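Local coordinates for putative sulfurtransferase DsrE (Allochromatium vinosum, PDB 2HY5), which is of uncertain function but probably carries and transfers sulfur as part of a DsrEFH complex, possibly in the oxidation of intracellular sulfur, at residues A[36-50]-A[101-115]. Numbering follows the deposited sequence.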
# COMPACT_ATOMS: atom_id res chain seq x y z
N ARG A 36 4.08 -5.52 24.47
CA ARG A 36 2.92 -5.95 23.69
C ARG A 36 3.17 -5.76 22.20
O ARG A 36 3.86 -4.83 21.79
CB ARG A 36 1.69 -5.13 24.12
CG ARG A 36 0.39 -5.44 23.38
CD ARG A 36 -0.79 -4.78 24.11
NE ARG A 36 -0.91 -5.35 25.45
CZ ARG A 36 -1.22 -4.67 26.55
NH1 ARG A 36 -1.46 -3.37 26.50
NH2 ARG A 36 -1.27 -5.30 27.72
N VAL A 37 2.63 -6.68 21.41
CA VAL A 37 2.72 -6.62 19.96
C VAL A 37 1.27 -6.39 19.57
O VAL A 37 0.41 -7.24 19.82
CB VAL A 37 3.21 -7.96 19.35
CG1 VAL A 37 3.32 -7.82 17.84
CG2 VAL A 37 4.55 -8.35 19.94
N PHE A 38 0.99 -5.23 18.99
CA PHE A 38 -0.37 -4.89 18.63
C PHE A 38 -0.59 -4.85 17.12
O PHE A 38 0.13 -4.16 16.40
CB PHE A 38 -0.73 -3.53 19.24
CG PHE A 38 -2.19 -3.21 19.20
CD1 PHE A 38 -2.76 -2.68 18.05
CD2 PHE A 38 -3.00 -3.47 20.30
CE1 PHE A 38 -4.13 -2.41 18.00
CE2 PHE A 38 -4.36 -3.21 20.26
CZ PHE A 38 -4.93 -2.68 19.11
N PHE A 39 -1.58 -5.60 16.65
CA PHE A 39 -1.89 -5.64 15.23
C PHE A 39 -3.11 -4.78 14.93
O PHE A 39 -4.17 -4.97 15.52
CB PHE A 39 -2.13 -7.09 14.78
CG PHE A 39 -0.94 -7.99 14.98
CD1 PHE A 39 -0.75 -8.64 16.20
CD2 PHE A 39 -0.01 -8.16 13.98
CE1 PHE A 39 0.37 -9.45 16.40
CE2 PHE A 39 1.11 -8.97 14.17
CZ PHE A 39 1.30 -9.61 15.38
N TYR A 40 -2.93 -3.82 14.03
CA TYR A 40 -3.99 -2.89 13.66
C TYR A 40 -4.14 -2.84 12.13
O TYR A 40 -3.27 -3.33 11.41
CB TYR A 40 -3.67 -1.50 14.21
CG TYR A 40 -4.85 -0.56 14.23
CD1 TYR A 40 -6.11 -1.00 14.65
CD2 TYR A 40 -4.71 0.78 13.87
CE1 TYR A 40 -7.20 -0.14 14.70
CE2 TYR A 40 -5.80 1.65 13.92
CZ TYR A 40 -7.04 1.19 14.34
OH TYR A 40 -8.12 2.04 14.39
N HIS A 41 -5.22 -2.25 11.64
CA HIS A 41 -5.48 -2.19 10.20
C HIS A 41 -5.40 -3.62 9.66
O HIS A 41 -5.80 -4.56 10.35
CB HIS A 41 -4.44 -1.31 9.49
CG HIS A 41 -4.31 0.08 10.03
ND1 HIS A 41 -5.36 0.98 10.04
CD2 HIS A 41 -3.25 0.74 10.54
CE1 HIS A 41 -4.95 2.13 10.53
NE2 HIS A 41 -3.67 2.01 10.84
N ASP A 42 -4.89 -3.79 8.44
CA ASP A 42 -4.75 -5.13 7.85
C ASP A 42 -3.81 -5.99 8.68
O ASP A 42 -3.69 -7.20 8.44
CB ASP A 42 -4.23 -5.03 6.41
CG ASP A 42 -5.35 -4.95 5.39
OD1 ASP A 42 -6.53 -4.92 5.79
OD2 ASP A 42 -5.03 -4.91 4.18
N GLY A 43 -3.13 -5.38 9.64
CA GLY A 43 -2.22 -6.11 10.49
C GLY A 43 -2.93 -7.23 11.24
O GLY A 43 -2.31 -8.23 11.59
N VAL A 44 -4.22 -7.07 11.48
CA VAL A 44 -4.97 -8.11 12.19
C VAL A 44 -4.94 -9.45 11.46
O VAL A 44 -5.13 -10.50 12.08
CB VAL A 44 -6.45 -7.69 12.42
CG1 VAL A 44 -6.50 -6.40 13.24
CG2 VAL A 44 -7.16 -7.51 11.08
N ASN A 45 -4.67 -9.42 10.16
CA ASN A 45 -4.64 -10.65 9.37
C ASN A 45 -3.43 -11.55 9.67
O ASN A 45 -3.31 -12.65 9.12
CB ASN A 45 -4.71 -10.31 7.88
CG ASN A 45 -6.07 -9.74 7.47
OD1 ASN A 45 -6.20 -9.04 6.47
ND2 ASN A 45 -7.10 -10.07 8.24
N ASN A 46 -2.55 -11.09 10.55
CA ASN A 46 -1.38 -11.88 10.94
C ASN A 46 -1.78 -12.87 12.03
O ASN A 46 -0.94 -13.65 12.50
CB ASN A 46 -0.29 -10.98 11.52
CG ASN A 46 0.48 -10.25 10.46
OD1 ASN A 46 1.30 -10.83 9.76
ND2 ASN A 46 0.22 -8.95 10.33
N SER A 47 -3.05 -12.85 12.41
CA SER A 47 -3.50 -13.72 13.49
C SER A 47 -4.39 -14.89 13.10
O SER A 47 -4.90 -15.60 13.98
CB SER A 47 -4.23 -12.89 14.54
OG SER A 47 -5.45 -12.38 14.04
N THR A 48 -4.60 -15.11 11.81
CA THR A 48 -5.44 -16.22 11.38
C THR A 48 -4.67 -17.53 11.35
O THR A 48 -3.50 -17.57 10.97
CB THR A 48 -6.04 -15.97 9.97
OG1 THR A 48 -6.69 -17.16 9.52
CG2 THR A 48 -4.95 -15.58 8.98
N ARG A 49 -5.33 -18.61 11.76
CA ARG A 49 -4.71 -19.93 11.79
C ARG A 49 -5.00 -20.71 10.51
O ARG A 49 -4.60 -21.86 10.36
CB ARG A 49 -5.25 -20.74 12.98
CG ARG A 49 -6.72 -21.15 12.87
CD ARG A 49 -7.14 -22.06 14.04
NE ARG A 49 -8.48 -22.62 13.87
CZ ARG A 49 -9.61 -22.00 14.21
NH1 ARG A 49 -9.57 -20.79 14.76
NH2 ARG A 49 -10.79 -22.59 14.00
N LEU A 50 -5.68 -20.06 9.57
CA LEU A 50 -6.06 -20.72 8.32
C LEU A 50 -5.08 -20.60 7.15
O LEU A 50 -5.42 -20.99 6.03
CB LEU A 50 -7.45 -20.23 7.88
CG LEU A 50 -8.59 -20.47 8.88
CD1 LEU A 50 -9.89 -19.94 8.29
CD2 LEU A 50 -8.71 -21.97 9.19
N THR A 101 -14.62 -19.94 13.51
CA THR A 101 -13.61 -19.01 14.02
C THR A 101 -12.35 -19.23 13.20
O THR A 101 -12.19 -20.27 12.57
CB THR A 101 -13.25 -19.28 15.50
OG1 THR A 101 -12.61 -20.56 15.60
CG2 THR A 101 -14.49 -19.26 16.38
N ASN A 102 -11.45 -18.25 13.19
CA ASN A 102 -10.22 -18.42 12.43
C ASN A 102 -8.98 -17.88 13.15
O ASN A 102 -7.88 -17.98 12.64
CB ASN A 102 -10.35 -17.76 11.06
CG ASN A 102 -10.50 -16.26 11.14
OD1 ASN A 102 -10.88 -15.72 12.18
ND2 ASN A 102 -10.21 -15.57 10.04
N ILE A 103 -9.16 -17.35 14.35
CA ILE A 103 -8.00 -16.81 15.06
C ILE A 103 -7.05 -17.91 15.53
O ILE A 103 -7.47 -19.03 15.85
CB ILE A 103 -8.42 -15.96 16.27
CG1 ILE A 103 -7.25 -15.07 16.69
CG2 ILE A 103 -8.85 -16.85 17.43
CD1 ILE A 103 -7.49 -14.30 17.96
N HIS A 104 -5.76 -17.59 15.55
CA HIS A 104 -4.75 -18.53 16.02
C HIS A 104 -4.81 -18.40 17.55
O HIS A 104 -4.82 -17.29 18.08
CB HIS A 104 -3.38 -18.13 15.48
CG HIS A 104 -2.28 -19.09 15.82
ND1 HIS A 104 -1.82 -19.27 17.11
CD2 HIS A 104 -1.56 -19.94 15.05
CE1 HIS A 104 -0.87 -20.18 17.12
NE2 HIS A 104 -0.69 -20.60 15.88
N PRO A 105 -4.85 -19.53 18.27
CA PRO A 105 -4.93 -19.55 19.74
C PRO A 105 -3.90 -18.75 20.54
O PRO A 105 -4.14 -18.46 21.71
CB PRO A 105 -4.89 -21.05 20.06
CG PRO A 105 -4.09 -21.62 18.94
CD PRO A 105 -4.67 -20.90 17.75
N LYS A 106 -2.78 -18.40 19.93
CA LYS A 106 -1.76 -17.62 20.63
C LYS A 106 -2.05 -16.12 20.64
O LYS A 106 -1.45 -15.36 21.41
CB LYS A 106 -0.38 -17.86 20.01
CG LYS A 106 0.44 -18.92 20.72
CD LYS A 106 0.73 -18.50 22.16
CE LYS A 106 1.57 -19.53 22.89
NZ LYS A 106 0.90 -20.86 22.90
N PHE A 107 -2.97 -15.68 19.79
CA PHE A 107 -3.33 -14.27 19.71
C PHE A 107 -4.63 -14.01 20.46
O PHE A 107 -5.47 -14.90 20.61
CB PHE A 107 -3.54 -13.85 18.25
CG PHE A 107 -2.33 -14.03 17.37
CD1 PHE A 107 -1.90 -15.30 17.00
CD2 PHE A 107 -1.66 -12.92 16.86
CE1 PHE A 107 -0.82 -15.46 16.14
CE2 PHE A 107 -0.58 -13.07 16.01
CZ PHE A 107 -0.16 -14.35 15.64
N ARG A 108 -4.81 -12.78 20.93
CA ARG A 108 -6.04 -12.42 21.61
C ARG A 108 -6.64 -11.17 20.97
O ARG A 108 -5.91 -10.28 20.54
CB ARG A 108 -5.81 -12.19 23.11
CG ARG A 108 -5.03 -10.94 23.50
CD ARG A 108 -4.83 -10.90 25.03
NE ARG A 108 -4.06 -9.74 25.50
CZ ARG A 108 -4.58 -8.56 25.81
NH1 ARG A 108 -5.89 -8.36 25.71
NH2 ARG A 108 -3.80 -7.57 26.21
N ILE A 109 -7.96 -11.13 20.88
CA ILE A 109 -8.67 -9.98 20.31
C ILE A 109 -9.05 -9.06 21.46
O ILE A 109 -9.67 -9.48 22.43
CB ILE A 109 -9.96 -10.42 19.57
CG1 ILE A 109 -9.66 -10.68 18.09
CG2 ILE A 109 -11.02 -9.33 19.66
CD1 ILE A 109 -8.42 -11.46 17.83
N SER A 110 -8.67 -7.79 21.35
CA SER A 110 -9.00 -6.84 22.40
C SER A 110 -9.19 -5.43 21.87
O SER A 110 -9.08 -5.19 20.67
CB SER A 110 -7.91 -6.86 23.47
OG SER A 110 -8.36 -6.19 24.63
N GLY A 111 -9.47 -4.50 22.78
CA GLY A 111 -9.69 -3.12 22.39
C GLY A 111 -8.46 -2.32 21.99
O GLY A 111 -7.33 -2.64 22.36
N LEU A 112 -8.71 -1.26 21.23
CA LEU A 112 -7.65 -0.39 20.75
C LEU A 112 -6.95 0.27 21.94
O LEU A 112 -5.79 0.70 21.83
CB LEU A 112 -8.26 0.68 19.83
CG LEU A 112 -7.36 1.43 18.85
CD1 LEU A 112 -6.51 0.45 18.06
CD2 LEU A 112 -8.23 2.26 17.91
N GLY A 113 -7.64 0.34 23.07
CA GLY A 113 -7.04 0.92 24.26
C GLY A 113 -5.79 0.18 24.71
O GLY A 113 -4.95 0.74 25.42
N GLN A 114 -5.66 -1.08 24.31
CA GLN A 114 -4.49 -1.88 24.68
C GLN A 114 -3.25 -1.35 23.96
O GLN A 114 -2.13 -1.53 24.42
CB GLN A 114 -4.71 -3.35 24.32
CG GLN A 114 -5.86 -4.03 25.06
CD GLN A 114 -5.66 -4.02 26.57
OE1 GLN A 114 -4.78 -4.71 27.09
NE2 GLN A 114 -6.48 -3.25 27.27
N LEU A 115 -3.46 -0.69 22.82
CA LEU A 115 -2.35 -0.12 22.06
C LEU A 115 -1.86 1.13 22.78
O LEU A 115 -0.67 1.30 23.04
CB LEU A 115 -2.79 0.24 20.64
CG LEU A 115 -1.77 1.06 19.83
CD1 LEU A 115 -0.51 0.25 19.63
CD2 LEU A 115 -2.38 1.46 18.49
O HOH W 1 -8.45 -16.31 7.78
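Thr48 and Ile103 form a single beta bridge, their CA atoms 4.5 Å apart, with hydrogen bonds from Arg49 N to Asn102 O (2.8 Å) and from His104 N to Ser47 O. Beyond it the Arg49 side chain, extended from CG to NE, reaches along 101-103: NH1 and NH2 grip Thr101 OG1 end-on, close to the guanidinium plane, and NH1 also donates to Ile103 O (2.9 Å). A leucine in place of Arg49 would probably leave Thr101 OG1 and Ile103 O without these donors and would remove the salt bridge to Asp99 of the second subunit. Ser47 CA sits over the centre of the Phe107 ring (3.8 Å to the centroid), a CH-pi contact, while Phe39 CE1 touches Phe107 CE2 near the plane of that ring, the two rings oblique at 55°. At the other end Leu115 CB lies squarely over the Phe38 face, 5° off the normal, and Leu112 CD1 covers a Tyr40 face toward its rim. Arg36 NH1 donates to a lone pair of Gln114 O (2.9 Å), and Gln114 OE1, above that guanidinium, accepts a nearly straight bond from Arg108 NH2 (172°). Asp74 takes salt bridges from both arginines, which should offset their like charges. Strand 75-78 runs between strands 33-39 and 108-110 in the parallel sheet, so the contact spans it; there Tyr40 packs on Cys78, by similarity the persulfide-forming cysteine, while helix 60-71 packs against His104.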